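Local coordinates for berberine bridge enzyme-like protein (Arabidopsis thaliana, PDB 5D79), which is a secreted FAD-dependent oxidoreductase of the berberine bridge enzyme-like family, involved in adaptation to salt stress, at residues V147-T152 with L240-K245; G181-G186 with G196-N201; K474-G479 with C521-I526. One frame throughout, in Å; residues are numbered along the deposited sequence.

From the N terminus, interaction 1 opens first: strand 144-148 and the turn behind it meet strand 238-248, closing a loop of 87 intervening residues within the FAD-binding part of the chain. Interaction 2 is nested inside that loop, where the end of helix 179-184 folds against the chain after helix 192-195. The two touch, Trp242 packing on Phe183, so the helix packs on the sheet through these two rings. Interaction 3 comes later, in series, and joins two loops of the C-terminal berberine-like region, which flank helices 488-500 and 504-514 in the sequence. It touches neither of the others, its centre lying about 24 Å from that of interaction 1, yet all three reach FAD.

Interaction 1 (V147-T152 with L240-K245); sequences VQTGAT and LSWKVK. With FAD (flavin-adenine dinucleotide), chain E; PO4 (phosphate ion), chain D.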
loop_
_atom_site.group_PDB
_atom_site.type_symbol
_atom_site.label_atom_id
_atom_site.label_comp_id
_atom_site.label_asym_id
_atom_site.label_seq_id
_atom_site.Cartn_x
_atom_site.Cartn_y
_atom_site.Cartn_z
ATOM N N VAL A 147 10.832 9.216 10.441
ATOM C CA VAL A 147 9.718 9.660 9.625
ATOM C C VAL A 147 8.416 9.475 10.376
ATOM O O VAL A 147 7.956 8.347 10.548
ATOM C CB VAL A 147 9.640 8.890 8.291
ATOM C CG1 VAL A 147 8.687 9.612 7.315
ATOM C CG2 VAL A 147 11.031 8.720 7.691
ATOM N N GLN A 148 7.831 10.583 10.823
ATOM C CA GLN A 148 6.541 10.551 11.496
ATOM C C GLN A 148 5.465 10.030 10.556
ATOM O O GLN A 148 5.429 10.377 9.374
ATOM C CB GLN A 148 6.163 11.931 12.016
ATOM C CG GLN A 148 7.110 12.477 13.060
ATOM C CD GLN A 148 6.469 13.571 13.896
ATOM O OE1 GLN A 148 5.704 14.376 13.388
ATOM N NE2 GLN A 148 6.766 13.586 15.186
ATOM N N THR A 149 4.578 9.205 11.100
ATOM C CA THR A 149 3.645 8.410 10.300
ATOM C C THR A 149 2.561 9.195 9.546
ATOM O O THR A 149 1.824 8.618 8.740
ATOM C CB THR A 149 2.951 7.376 11.195
ATOM O OG1 THR A 149 2.520 8.018 12.401
ATOM C CG2 THR A 149 3.922 6.243 11.532
ATOM N N GLY A 150 2.456 10.497 9.805
ATOM C CA GLY A 150 1.504 11.329 9.093
ATOM C C GLY A 150 2.039 11.759 7.742
ATOM O O GLY A 150 1.311 12.334 6.931
ATOM N N ALA A 151 3.316 11.466 7.504
ATOM C CA ALA A 151 3.991 11.848 6.275
ATOM C C ALA A 151 3.556 10.971 5.111
ATOM O O ALA A 151 3.160 9.823 5.304
ATOM C CB ALA A 151 5.488 11.776 6.459
ATOM N N THR A 152 3.612 11.513 3.897
ATOM C CA THR A 152 3.343 10.694 2.734
ATOM C C THR A 152 4.655 10.213 2.171
ATOM O O THR A 152 5.698 10.791 2.453
ATOM C CB THR A 152 2.589 11.439 1.629
ATOM O OG1 THR A 152 3.447 12.438 1.061
ATOM C CG2 THR A 152 1.297 12.066 2.157
ATOM N N LEU A 240 3.798 5.913 15.733
ATOM C CA LEU A 240 4.037 7.344 15.729
ATOM C C LEU A 240 5.106 7.745 14.723
ATOM O O LEU A 240 5.031 8.828 14.113
ATOM C CB LEU A 240 4.436 7.813 17.123
ATOM C CG LEU A 240 3.362 7.759 18.208
ATOM C CD1 LEU A 240 3.948 8.271 19.508
ATOM C CD2 LEU A 240 2.117 8.549 17.814
ATOM N N SER A 241 6.097 6.871 14.545
ATOM C CA SER A 241 7.244 7.222 13.723
ATOM C C SER A 241 7.999 5.985 13.230
ATOM O O SER A 241 7.982 4.940 13.879
ATOM C CB SER A 241 8.169 8.141 14.522
ATOM O OG SER A 241 9.022 8.859 13.663
ATOM N N TRP A 242 8.632 6.104 12.064
ATOM C CA TRP A 242 9.510 5.055 11.540
ATOM C C TRP A 242 10.943 5.550 11.570
ATOM O O TRP A 242 11.197 6.717 11.260
ATOM C CB TRP A 242 9.177 4.672 10.091
ATOM C CG TRP A 242 7.803 4.176 9.804
ATOM C CD1 TRP A 242 6.861 4.794 9.036
ATOM C CD2 TRP A 242 7.223 2.939 10.232
ATOM N NE1 TRP A 242 5.716 4.031 8.981
ATOM C CE2 TRP A 242 5.913 2.885 9.703
ATOM C CE3 TRP A 242 7.675 1.879 11.029
ATOM C CZ2 TRP A 242 5.054 1.809 9.936
ATOM C CZ3 TRP A 242 6.818 0.813 11.264
ATOM C CH2 TRP A 242 5.518 0.789 10.719
ATOM N N LYS A 243 11.884 4.675 11.915
ATOM C CA LYS A 243 13.292 4.980 11.657
ATOM C C LYS A 243 13.727 4.193 10.437
ATOM O O LYS A 243 13.860 2.975 10.493
ATOM C CB LYS A 243 14.198 4.666 12.857
ATOM C CG LYS A 243 15.604 5.257 12.684
ATOM C CD LYS A 243 16.467 5.104 13.922
ATOM C CE LYS A 243 17.877 5.609 13.650
ATOM N NZ LYS A 243 18.631 5.870 14.918
ATOM N N VAL A 244 13.920 4.903 9.328
ATOM C CA VAL A 244 14.238 4.268 8.057
ATOM C C VAL A 244 15.740 4.104 7.833
ATOM O O VAL A 244 16.562 4.842 8.378
ATOM C CB VAL A 244 13.625 5.055 6.856
ATOM C CG1 VAL A 244 12.119 5.127 6.983
ATOM C CG2 VAL A 244 14.221 6.449 6.748
ATOM N N LYS A 245 16.082 3.098 7.039
ATOM C CA LYS A 245 17.433 2.930 6.542
ATOM C C LYS A 245 17.454 3.360 5.073
ATOM O O LYS A 245 16.747 2.794 4.245
ATOM C CB LYS A 245 17.892 1.475 6.701
ATOM C CG LYS A 245 19.365 1.264 6.460
ATOM C CD LYS A 245 20.178 2.109 7.423
ATOM C CE LYS A 245 21.547 2.404 6.864
ATOM N NZ LYS A 245 22.349 3.179 7.836
HETATM P PA FAD E . -4.638 4.843 5.547
HETATM O O1A FAD E . -6.066 4.657 5.102
HETATM O O2A FAD E . -4.421 6.135 6.300
HETATM O O5B FAD E . -4.170 3.560 6.411
HETATM C C5B FAD E . -4.438 2.237 5.969
HETATM C C4B FAD E . -4.444 1.219 7.117
HETATM O O4B FAD E . -3.296 1.416 7.923
HETATM C C3B FAD E . -5.666 1.395 8.008
HETATM O O3B FAD E . -6.133 0.151 8.486
HETATM C C2B FAD E . -5.138 2.256 9.141
HETATM O O2B FAD E . -5.848 2.058 10.350
HETATM C C1B FAD E . -3.668 1.854 9.219
HETATM N N9A FAD E . -2.762 2.926 9.685
HETATM C C8A FAD E . -2.436 4.113 9.067
HETATM N N7A FAD E . -1.550 4.777 9.854
HETATM C C5A FAD E . -1.304 4.036 10.960
HETATM C C6A FAD E . -0.496 4.224 12.082
HETATM N N6A FAD E . 0.416 5.189 12.110
HETATM N N1A FAD E . -0.458 3.257 13.068
HETATM C C2A FAD E . -1.207 2.109 12.939
HETATM N N3A FAD E . -2.008 1.930 11.828
HETATM C C4A FAD E . -2.057 2.871 10.857
HETATM N N1 FAD E . 0.717 -0.068 -2.119
HETATM C C2 FAD E . 1.879 -0.648 -2.600
HETATM O O2 FAD E . 2.662 -1.216 -1.828
HETATM N N3 FAD E . 2.169 -0.569 -3.956
HETATM C C4 FAD E . 1.316 0.075 -4.838
HETATM O O4 FAD E . 1.661 0.224 -6.011
HETATM C C4X FAD E . 0.157 0.677 -4.345
HETATM N N5 FAD E . -0.653 1.445 -5.168
HETATM C C5X FAD E . -1.609 2.275 -4.601
HETATM C C6 FAD E . -2.269 3.240 -5.359
HETATM C C7 FAD E . -3.236 4.064 -4.776
HETATM C C7M FAD E . -3.948 5.090 -5.604
HETATM C C8 FAD E . -3.514 3.956 -3.412
HETATM C C8M FAD E . -4.565 4.810 -2.765
HETATM C C9 FAD E . -2.858 2.991 -2.656
HETATM C C9A FAD E . -1.945 2.118 -3.255
HETATM N N10 FAD E . -1.313 1.131 -2.514
HETATM C C10 FAD E . -0.114 0.623 -2.973
HETATM C "C1'" FAD E . -1.880 0.684 -1.202
HETATM C "C2'" FAD E . -1.353 1.466 -0.013
HETATM O "O2'" FAD E . 0.020 1.188 0.150
HETATM C "C3'" FAD E . -2.157 1.042 1.210
HETATM O "O3'" FAD E . -3.493 1.461 1.030
HETATM C "C4'" FAD E . -1.652 1.685 2.478
HETATM O "O4'" FAD E . -2.029 0.911 3.586
HETATM C "C5'" FAD E . -2.310 3.036 2.649
HETATM O "O5'" FAD E . -1.596 3.766 3.620
HETATM P P FAD E . -2.174 5.203 4.036
HETATM O O1P FAD E . -1.470 5.701 5.269
HETATM O O2P FAD E . -2.045 6.186 2.899
HETATM O O3P FAD E . -3.729 4.811 4.217
HETATM P P PO4 D . 9.885 11.370 15.787
HETATM O O1 PO4 D . 10.258 10.511 14.604
HETATM O O2 PO4 D . 10.952 11.209 16.846
HETATM O O3 PO4 D . 9.786 12.807 15.344
HETATM O O4 PO4 D . 8.545 10.939 16.332
#
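An antiparallel strand pair in the FAD-binding PCMH-type domain joins the end of strand 144-148 to strand 238-248. Val147 faces Trp242 as the hydrogen-bonded pair: Val147 N gives a 2.7 Å bond to Trp242 O, and Trp242 N returns one of 2.8 Å to Val147 O. Gln148 and Ser241 form the next, non-hydrogen-bonded pair. The ladder ends with Thr149 N bonded to Leu240 O at 3.1 Å, as the chain swings into a type I turn from Gln148 to Ala151. A classic bulge at Leu240 and Ser241, opposite Leu206, interrupts the other side of strand 238-248.

On the face that carries Val147 and Trp242, Val147 CG2 meets Val244 CG1 at 3.8 Å, the two side chains crossing at about a right angle. Gln148 NE2 reaches a phosphate ion, probably from the crystallisation liquor, through weak bonds, while OE1 accepts from Ser135 N. Thr149 turns its hydroxyl to Ile239 O; with CG2 anti to the carbonyl carbon (OG1 at chi1 46°), the methyl lies over the indole, whose NE1 is bonded to Val179 O. Thr149 CB is 3.5 Å from FAD N6A, while its CG2 sits 4.2 Å from the centroid of the Trp242 five-membered ring, a CH-pi contact 28° off the normal.

Interaction 2 (G181-G186 with G196-N201); sequences GQFSGG and GLAADN. With FAD (flavin-adenine dinucleotide), chain E.
Phe183 offers one face of its ring to the methyl of Ala198. CB of Ala198 stands 3.9 Å from the ring centroid, 21° off the normal, and is displaced toward the CD1 side of the rim, where CD1 comes to 3.7 Å: a CH-pi contact. CG of Phe183 is anti to the carbonyl carbon (chi1 -67°), which sets the ring where one face lies under Ala198 CB. Trp242 and Phe169 also meet this ring, their planes inclined to it by about 35°, and the methyl of Ala198 packs beside these aromatic rings.

The next methyl, CB of Ala199, rests instead on backbone, 3.6 Å from Phe183 O. Here the segments are also bonded: Ala199 N donates to Gly186 O at 3.2 Å. Leu197 packs its CD1 4.0 Å from Gly186 CA; at the backbone angles of Gly186 a CB would be jammed against the carbonyl oxygen of Gly185. The 196-201 turn holds its own shape: Leu197 N bonds to Asp200 OD2, itself salt-bridged to Arg420, and Asn201 ND2 grips Leu197 O.

In the first turn of the helix, Gly181 N donates to FAD O1P at 3.0 Å, and a CB there would collide with FAD O5'. Gly178 N is bonded to FAD as well; a glycine-rich first helical turn set against the FAD pyrophosphate is in keeping with the PCMH-type FAD-binding fold.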
loop_
_atom_site.group_PDB
_atom_site.type_symbol
_atom_site.label_atom_id
_atom_site.label_comp_id
_atom_site.label_asym_id
_atom_site.label_seq_id
_atom_site.Cartn_x
_atom_site.Cartn_y
_atom_site.Cartn_z
ATOM N N GLY A 181 0.116 3.715 6.883
ATOM C CA GLY A 181 -0.541 2.520 6.397
ATOM C C GLY A 181 0.360 1.689 5.505
ATOM O O GLY A 181 0.408 0.461 5.643
ATOM N N GLN A 182 1.086 2.344 4.601
ATOM C CA GLN A 182 1.863 1.606 3.607
ATOM C C GLN A 182 2.998 0.790 4.249
ATOM O O GLN A 182 3.174 -0.384 3.934
ATOM C CB GLN A 182 2.429 2.549 2.532
ATOM C CG GLN A 182 3.202 1.789 1.450
ATOM C CD GLN A 182 3.787 2.663 0.346
ATOM O OE1 GLN A 182 4.987 2.899 0.310
ATOM N NE2 GLN A 182 2.948 3.105 -0.580
ATOM N N PHE A 183 3.761 1.404 5.150
ATOM C CA PHE A 183 4.914 0.717 5.727
ATOM C C PHE A 183 4.444 -0.379 6.682
ATOM O O PHE A 183 5.064 -1.429 6.759
ATOM C CB PHE A 183 5.861 1.678 6.469
ATOM C CG PHE A 183 6.578 2.674 5.581
ATOM C CD1 PHE A 183 6.193 2.886 4.258
ATOM C CD2 PHE A 183 7.649 3.404 6.080
ATOM C CE1 PHE A 183 6.861 3.816 3.450
ATOM C CE2 PHE A 183 8.325 4.330 5.279
ATOM C CZ PHE A 183 7.927 4.534 3.960
ATOM N N SER A 184 3.350 -0.146 7.405
ATOM C CA SER A 184 2.853 -1.157 8.344
ATOM C C SER A 184 2.227 -2.364 7.622
ATOM O O SER A 184 1.975 -3.393 8.246
ATOM C CB SER A 184 1.844 -0.549 9.341
ATOM O OG SER A 184 0.574 -0.270 8.761
ATOM N N GLY A 185 2.007 -2.236 6.315
ATOM C CA GLY A 185 1.447 -3.311 5.508
ATOM C C GLY A 185 2.419 -3.922 4.505
ATOM O O GLY A 185 2.030 -4.767 3.702
ATOM N N GLY A 186 3.683 -3.505 4.563
ATOM C CA GLY A 186 4.693 -3.957 3.619
ATOM C C GLY A 186 5.259 -2.827 2.760
ATOM O O GLY A 186 6.174 -2.098 3.180
ATOM N N GLY A 196 13.994 -4.803 -1.541
ATOM C CA GLY A 196 12.831 -5.348 -0.856
ATOM C C GLY A 196 11.750 -4.320 -0.575
ATOM O O GLY A 196 11.636 -3.312 -1.275
ATOM N N LEU A 197 10.952 -4.568 0.456
ATOM C CA LEU A 197 9.816 -3.697 0.763
ATOM C C LEU A 197 10.272 -2.573 1.683
ATOM O O LEU A 197 11.366 -2.626 2.242
ATOM C CB LEU A 197 8.664 -4.485 1.415
ATOM C CG LEU A 197 8.160 -5.760 0.723
ATOM C CD1 LEU A 197 7.121 -6.464 1.588
ATOM C CD2 LEU A 197 7.591 -5.446 -0.647
ATOM N N ALA A 198 9.436 -1.558 1.838
ATOM C CA ALA A 198 9.719 -0.489 2.793
ATOM C C ALA A 198 9.893 -1.066 4.198
ATOM O O ALA A 198 10.815 -0.697 4.917
ATOM C CB ALA A 198 8.603 0.564 2.771
ATOM N N ALA A 199 9.013 -1.992 4.562
ATOM C CA ALA A 199 9.048 -2.643 5.869
ATOM C C ALA A 199 10.337 -3.429 6.084
ATOM O O ALA A 199 10.775 -3.629 7.219
ATOM C CB ALA A 199 7.842 -3.561 6.030
ATOM N N ASP A 200 10.941 -3.872 4.992
ATOM C CA ASP A 200 12.207 -4.585 5.058
ATOM C C ASP A 200 13.362 -3.652 5.363
ATOM O O ASP A 200 14.490 -4.112 5.552
ATOM C CB ASP A 200 12.479 -5.320 3.745
ATOM C CG ASP A 200 11.451 -6.394 3.455
ATOM O OD1 ASP A 200 10.775 -6.860 4.399
ATOM O OD2 ASP A 200 11.322 -6.772 2.280
ATOM N N ASN A 201 13.076 -2.349 5.420
ATOM C CA ASN A 201 14.108 -1.320 5.543
ATOM C C ASN A 201 13.848 -0.334 6.677
ATOM O O ASN A 201 14.155 0.861 6.590
ATOM C CB ASN A 201 14.245 -0.582 4.218
ATOM C CG ASN A 201 14.807 -1.470 3.127
ATOM O OD1 ASN A 201 16.017 -1.554 2.956
ATOM N ND2 ASN A 201 13.930 -2.156 2.399
HETATM P PA FAD E . -4.638 4.843 5.547
HETATM O O1A FAD E . -6.066 4.657 5.102
HETATM O O2A FAD E . -4.421 6.135 6.300
HETATM O O5B FAD E . -4.170 3.560 6.411
HETATM C C5B FAD E . -4.438 2.237 5.969
HETATM C C4B FAD E . -4.444 1.219 7.117
HETATM O O4B FAD E . -3.296 1.416 7.923
HETATM C C3B FAD E . -5.666 1.395 8.008
HETATM O O3B FAD E . -6.133 0.151 8.486
HETATM C C2B FAD E . -5.138 2.256 9.141
HETATM O O2B FAD E . -5.848 2.058 10.350
HETATM C C1B FAD E . -3.668 1.854 9.219
HETATM N N9A FAD E . -2.762 2.926 9.685
HETATM C C8A FAD E . -2.436 4.113 9.067
HETATM N N7A FAD E . -1.550 4.777 9.854
HETATM C C5A FAD E . -1.304 4.036 10.960
HETATM C C6A FAD E . -0.496 4.224 12.082
HETATM N N6A FAD E . 0.416 5.189 12.110
HETATM N N1A FAD E . -0.458 3.257 13.068
HETATM C C2A FAD E . -1.207 2.109 12.939
HETATM N N3A FAD E . -2.008 1.930 11.828
HETATM C C4A FAD E . -2.057 2.871 10.857
HETATM N N1 FAD E . 0.717 -0.068 -2.119
HETATM C C2 FAD E . 1.879 -0.648 -2.600
HETATM O O2 FAD E . 2.662 -1.216 -1.828
HETATM N N3 FAD E . 2.169 -0.569 -3.956
HETATM C C4 FAD E . 1.316 0.075 -4.838
HETATM O O4 FAD E . 1.661 0.224 -6.011
HETATM C C4X FAD E . 0.157 0.677 -4.345
HETATM N N5 FAD E . -0.653 1.445 -5.168
HETATM C C5X FAD E . -1.609 2.275 -4.601
HETATM C C6 FAD E . -2.269 3.240 -5.359
HETATM C C7 FAD E . -3.236 4.064 -4.776
HETATM C C7M FAD E . -3.948 5.090 -5.604
HETATM C C8 FAD E . -3.514 3.956 -3.412
HETATM C C8M FAD E . -4.565 4.810 -2.765
HETATM C C9 FAD E . -2.858 2.991 -2.656
HETATM C C9A FAD E . -1.945 2.118 -3.255
HETATM N N10 FAD E . -1.313 1.131 -2.514
HETATM C C10 FAD E . -0.114 0.623 -2.973
HETATM C "C1'" FAD E . -1.880 0.684 -1.202
HETATM C "C2'" FAD E . -1.353 1.466 -0.013
HETATM O "O2'" FAD E . 0.020 1.188 0.150
HETATM C "C3'" FAD E . -2.157 1.042 1.210
HETATM O "O3'" FAD E . -3.493 1.461 1.030
HETATM C "C4'" FAD E . -1.652 1.685 2.478
HETATM O "O4'" FAD E . -2.029 0.911 3.586
HETATM C "C5'" FAD E . -2.310 3.036 2.649
HETATM O "O5'" FAD E . -1.596 3.766 3.620
HETATM P P FAD E . -2.174 5.203 4.036
HETATM O O1P FAD E . -1.470 5.701 5.269
HETATM O O2P FAD E . -2.045 6.186 2.899
HETATM O O3P FAD E . -3.729 4.811 4.217
#

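Interaction 3 (K474-G479 with C521-I526); sequences KDMDLG and CDEQSI. With FAD (flavin-adenine dinucleotide), chain E.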
loop_
_atom_site.group_PDB
_atom_site.type_symbol
_atom_site.label_atom_id
_atom_site.label_comp_id
_atom_site.label_asym_id
_atom_site.label_seq_id
_atom_site.Cartn_x
_atom_site.Cartn_y
_atom_site.Cartn_z
ATOM N N LYS A 474 -6.350 -3.978 0.824
ATOM C CA LYS A 474 -7.413 -4.564 1.649
ATOM C C LYS A 474 -8.668 -4.918 0.836
ATOM O O LYS A 474 -9.151 -4.116 0.030
ATOM C CB LYS A 474 -7.797 -3.625 2.803
ATOM C CG LYS A 474 -7.219 -4.007 4.163
ATOM C CD LYS A 474 -7.912 -3.234 5.272
ATOM C CE LYS A 474 -6.964 -2.910 6.428
ATOM N NZ LYS A 474 -7.560 -1.892 7.352
ATOM N N ASP A 475 -9.183 -6.128 1.055
ATOM C CA ASP A 475 -10.322 -6.634 0.304
ATOM C C ASP A 475 -11.302 -7.388 1.225
ATOM O O ASP A 475 -11.066 -8.528 1.630
ATOM C CB ASP A 475 -9.823 -7.526 -0.844
ATOM C CG ASP A 475 -10.935 -7.962 -1.790
ATOM O OD1 ASP A 475 -12.067 -7.409 -1.730
ATOM O OD2 ASP A 475 -10.657 -8.872 -2.603
ATOM N N MET A 476 -12.403 -6.725 1.558
ATOM C CA MET A 476 -13.443 -7.313 2.398
ATOM C C MET A 476 -14.065 -8.549 1.774
ATOM O O MET A 476 -14.677 -9.361 2.472
ATOM C CB MET A 476 -14.536 -6.284 2.669
ATOM C CG MET A 476 -14.018 -5.039 3.311
ATOM S SD MET A 476 -13.595 -5.429 4.996
ATOM C CE MET A 476 -15.114 -4.869 5.772
ATOM N N ASP A 477 -13.920 -8.669 0.457
ATOM C CA ASP A 477 -14.473 -9.793 -0.292
ATOM C C ASP A 477 -13.753 -11.105 0.015
ATOM O O ASP A 477 -14.281 -12.176 -0.282
ATOM C CB ASP A 477 -14.430 -9.516 -1.800
ATOM C CG ASP A 477 -15.443 -8.464 -2.232
ATOM O OD1 ASP A 477 -16.323 -8.100 -1.412
ATOM O OD2 ASP A 477 -15.367 -8.015 -3.398
ATOM N N LEU A 478 -12.565 -11.020 0.615
ATOM C CA LEU A 478 -11.876 -12.217 1.114
ATOM C C LEU A 478 -12.451 -12.681 2.467
ATOM O O LEU A 478 -12.172 -13.795 2.929
ATOM C CB LEU A 478 -10.367 -11.965 1.245
ATOM C CG LEU A 478 -9.678 -11.194 0.116
ATOM C CD1 LEU A 478 -8.202 -10.994 0.438
ATOM C CD2 LEU A 478 -9.860 -11.896 -1.219
ATOM N N GLY A 479 -13.244 -11.812 3.098
ATOM C CA GLY A 479 -13.901 -12.126 4.355
ATOM C C GLY A 479 -13.773 -11.037 5.408
ATOM O O GLY A 479 -12.841 -10.240 5.370
ATOM N N CYS A 521 -8.839 -3.010 16.740
ATOM C CA CYS A 521 -9.536 -3.962 15.885
ATOM C C CYS A 521 -10.331 -3.261 14.784
ATOM O O CYS A 521 -10.908 -2.201 15.005
ATOM C CB CYS A 521 -10.470 -4.860 16.719
ATOM S SG CYS A 521 -12.018 -4.091 17.348
ATOM N N ASP A 522 -10.335 -3.854 13.593
ATOM C CA ASP A 522 -11.249 -3.456 12.522
ATOM C C ASP A 522 -11.928 -4.705 11.965
ATOM O O ASP A 522 -11.943 -5.757 12.615
ATOM C CB ASP A 522 -10.532 -2.665 11.409
ATOM C CG ASP A 522 -9.234 -3.305 10.943
ATOM O OD1 ASP A 522 -9.135 -4.537 10.856
ATOM O OD2 ASP A 522 -8.293 -2.557 10.631
ATOM N N GLU A 523 -12.472 -4.601 10.758
ATOM C CA GLU A 523 -13.244 -5.697 10.179
ATOM C C GLU A 523 -12.407 -6.904 9.692
ATOM O O GLU A 523 -12.964 -7.964 9.387
ATOM C CB GLU A 523 -14.094 -5.150 9.030
ATOM C CG GLU A 523 -15.269 -4.255 9.470
ATOM C CD GLU A 523 -14.848 -2.871 9.965
ATOM O OE1 GLU A 523 -13.720 -2.433 9.644
ATOM O OE2 GLU A 523 -15.653 -2.227 10.673
ATOM N N GLN A 524 -11.083 -6.743 9.630
ATOM C CA GLN A 524 -10.174 -7.812 9.206
ATOM C C GLN A 524 -8.924 -7.946 10.107
ATOM O O GLN A 524 -7.935 -8.593 9.737
ATOM C CB GLN A 524 -9.730 -7.583 7.756
ATOM C CG GLN A 524 -10.664 -8.136 6.697
ATOM C CD GLN A 524 -10.051 -8.101 5.300
ATOM O OE1 GLN A 524 -9.092 -7.364 5.048
ATOM N NE2 GLN A 524 -10.595 -8.905 4.387
ATOM N N SER A 525 -8.964 -7.344 11.290
ATOM C CA SER A 525 -7.785 -7.318 12.154
ATOM C C SER A 525 -7.374 -8.723 12.636
ATOM O O SER A 525 -8.174 -9.671 12.617
ATOM C CB SER A 525 -8.025 -6.387 13.353
ATOM O OG SER A 525 -9.128 -6.818 14.127
ATOM N N ILE A 526 -6.111 -8.840 13.043
ATOM C CA ILE A 526 -5.564 -10.082 13.568
ATOM C C ILE A 526 -6.269 -10.414 14.874
ATOM O O ILE A 526 -6.373 -9.548 15.749
ATOM C CB ILE A 526 -4.038 -9.962 13.803
ATOM C CG1 ILE A 526 -3.299 -9.632 12.497
ATOM C CG2 ILE A 526 -3.474 -11.219 14.459
ATOM C CD1 ILE A 526 -3.371 -10.714 11.437
HETATM P PA FAD E . -4.638 4.843 5.547
HETATM O O1A FAD E . -6.066 4.657 5.102
HETATM O O2A FAD E . -4.421 6.135 6.300
HETATM O O5B FAD E . -4.170 3.560 6.411
HETATM C C5B FAD E . -4.438 2.237 5.969
HETATM C C4B FAD E . -4.444 1.219 7.117
HETATM O O4B FAD E . -3.296 1.416 7.923
HETATM C C3B FAD E . -5.666 1.395 8.008
HETATM O O3B FAD E . -6.133 0.151 8.486
HETATM C C2B FAD E . -5.138 2.256 9.141
HETATM O O2B FAD E . -5.848 2.058 10.350
HETATM C C1B FAD E . -3.668 1.854 9.219
HETATM N N9A FAD E . -2.762 2.926 9.685
HETATM C C8A FAD E . -2.436 4.113 9.067
HETATM N N7A FAD E . -1.550 4.777 9.854
HETATM C C5A FAD E . -1.304 4.036 10.960
HETATM C C6A FAD E . -0.496 4.224 12.082
HETATM N N6A FAD E . 0.416 5.189 12.110
HETATM N N1A FAD E . -0.458 3.257 13.068
HETATM C C2A FAD E . -1.207 2.109 12.939
HETATM N N3A FAD E . -2.008 1.930 11.828
HETATM C C4A FAD E . -2.057 2.871 10.857
HETATM N N1 FAD E . 0.717 -0.068 -2.119
HETATM C C2 FAD E . 1.879 -0.648 -2.600
HETATM O O2 FAD E . 2.662 -1.216 -1.828
HETATM N N3 FAD E . 2.169 -0.569 -3.956
HETATM C C4 FAD E . 1.316 0.075 -4.838
HETATM O O4 FAD E . 1.661 0.224 -6.011
HETATM C C4X FAD E . 0.157 0.677 -4.345
HETATM N N5 FAD E . -0.653 1.445 -5.168
HETATM C C5X FAD E . -1.609 2.275 -4.601
HETATM C C6 FAD E . -2.269 3.240 -5.359
HETATM C C7 FAD E . -3.236 4.064 -4.776
HETATM C C7M FAD E . -3.948 5.090 -5.604
HETATM C C8 FAD E . -3.514 3.956 -3.412
HETATM C C8M FAD E . -4.565 4.810 -2.765
HETATM C C9 FAD E . -2.858 2.991 -2.656
HETATM C C9A FAD E . -1.945 2.118 -3.255
HETATM N N10 FAD E . -1.313 1.131 -2.514
HETATM C C10 FAD E . -0.114 0.623 -2.973
HETATM C "C1'" FAD E . -1.880 0.684 -1.202
HETATM C "C2'" FAD E . -1.353 1.466 -0.013
HETATM O "O2'" FAD E . 0.020 1.188 0.150
HETATM C "C3'" FAD E . -2.157 1.042 1.210
HETATM O "O3'" FAD E . -3.493 1.461 1.030
HETATM C "C4'" FAD E . -1.652 1.685 2.478
HETATM O "O4'" FAD E . -2.029 0.911 3.586
HETATM C "C5'" FAD E . -2.310 3.036 2.649
HETATM O "O5'" FAD E . -1.596 3.766 3.620
HETATM P P FAD E . -2.174 5.203 4.036
HETATM O O1P FAD E . -1.470 5.701 5.269
HETATM O O2P FAD E . -2.045 6.186 2.899
HETATM O O3P FAD E . -3.729 4.811 4.217
#
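Gln524 drives its amide into the bend of 474-479, and this is the tight part of the contact. Gln524 NE2 is held by Asp475 O and Gly479 O, each at 2.8 Å. Gly479 O takes an almost straight bond (166°) lying in both the amide and the carbonyl plane; the bond from NE2 to Asp475 O is more bent, and reaches that carbonyl from above its plane. Leu478 N meets Asp475 O from the opposite face, so this oxygen has a donor on each side. Since Tyr499 OH bonds to Gln524 OE1, both ends of the amide are engaged and its rotation is fixed. A leucine in its place would probably leave the carbonyls of Asp475 and Gly479 without their shared donor and the 474-479 bend less firmly held.

Both loops belong to the C-terminal berberine-like region, and each is shaped by an Asx turn: Asp475 OD1 accepts from Asp477 N, leading into a short 3-10 segment, its carboxylate also salt-bridged to Lys366 and Lys368, and Asp522 OD1 accepts from Gln524 N.

Met476, partly exposed and bent at chi2 and chi3, makes a close methyl contact, CE 3.4 Å from Glu523 CB, while the Glu523 carboxylate turns to Arg105 and the backbone N of Tyr121. The looser side is at Lys474, partly exposed too: its salt bridge to Asp522 has only a weak, 3.4 Å hydrogen bond from NZ to OD2, with Ser234 as the second partner of that oxygen. The firmer hold on the ammonium is the cofactor: Lys474 NZ donates to the ribose hydroxyl O3B of FAD at 2.7 Å.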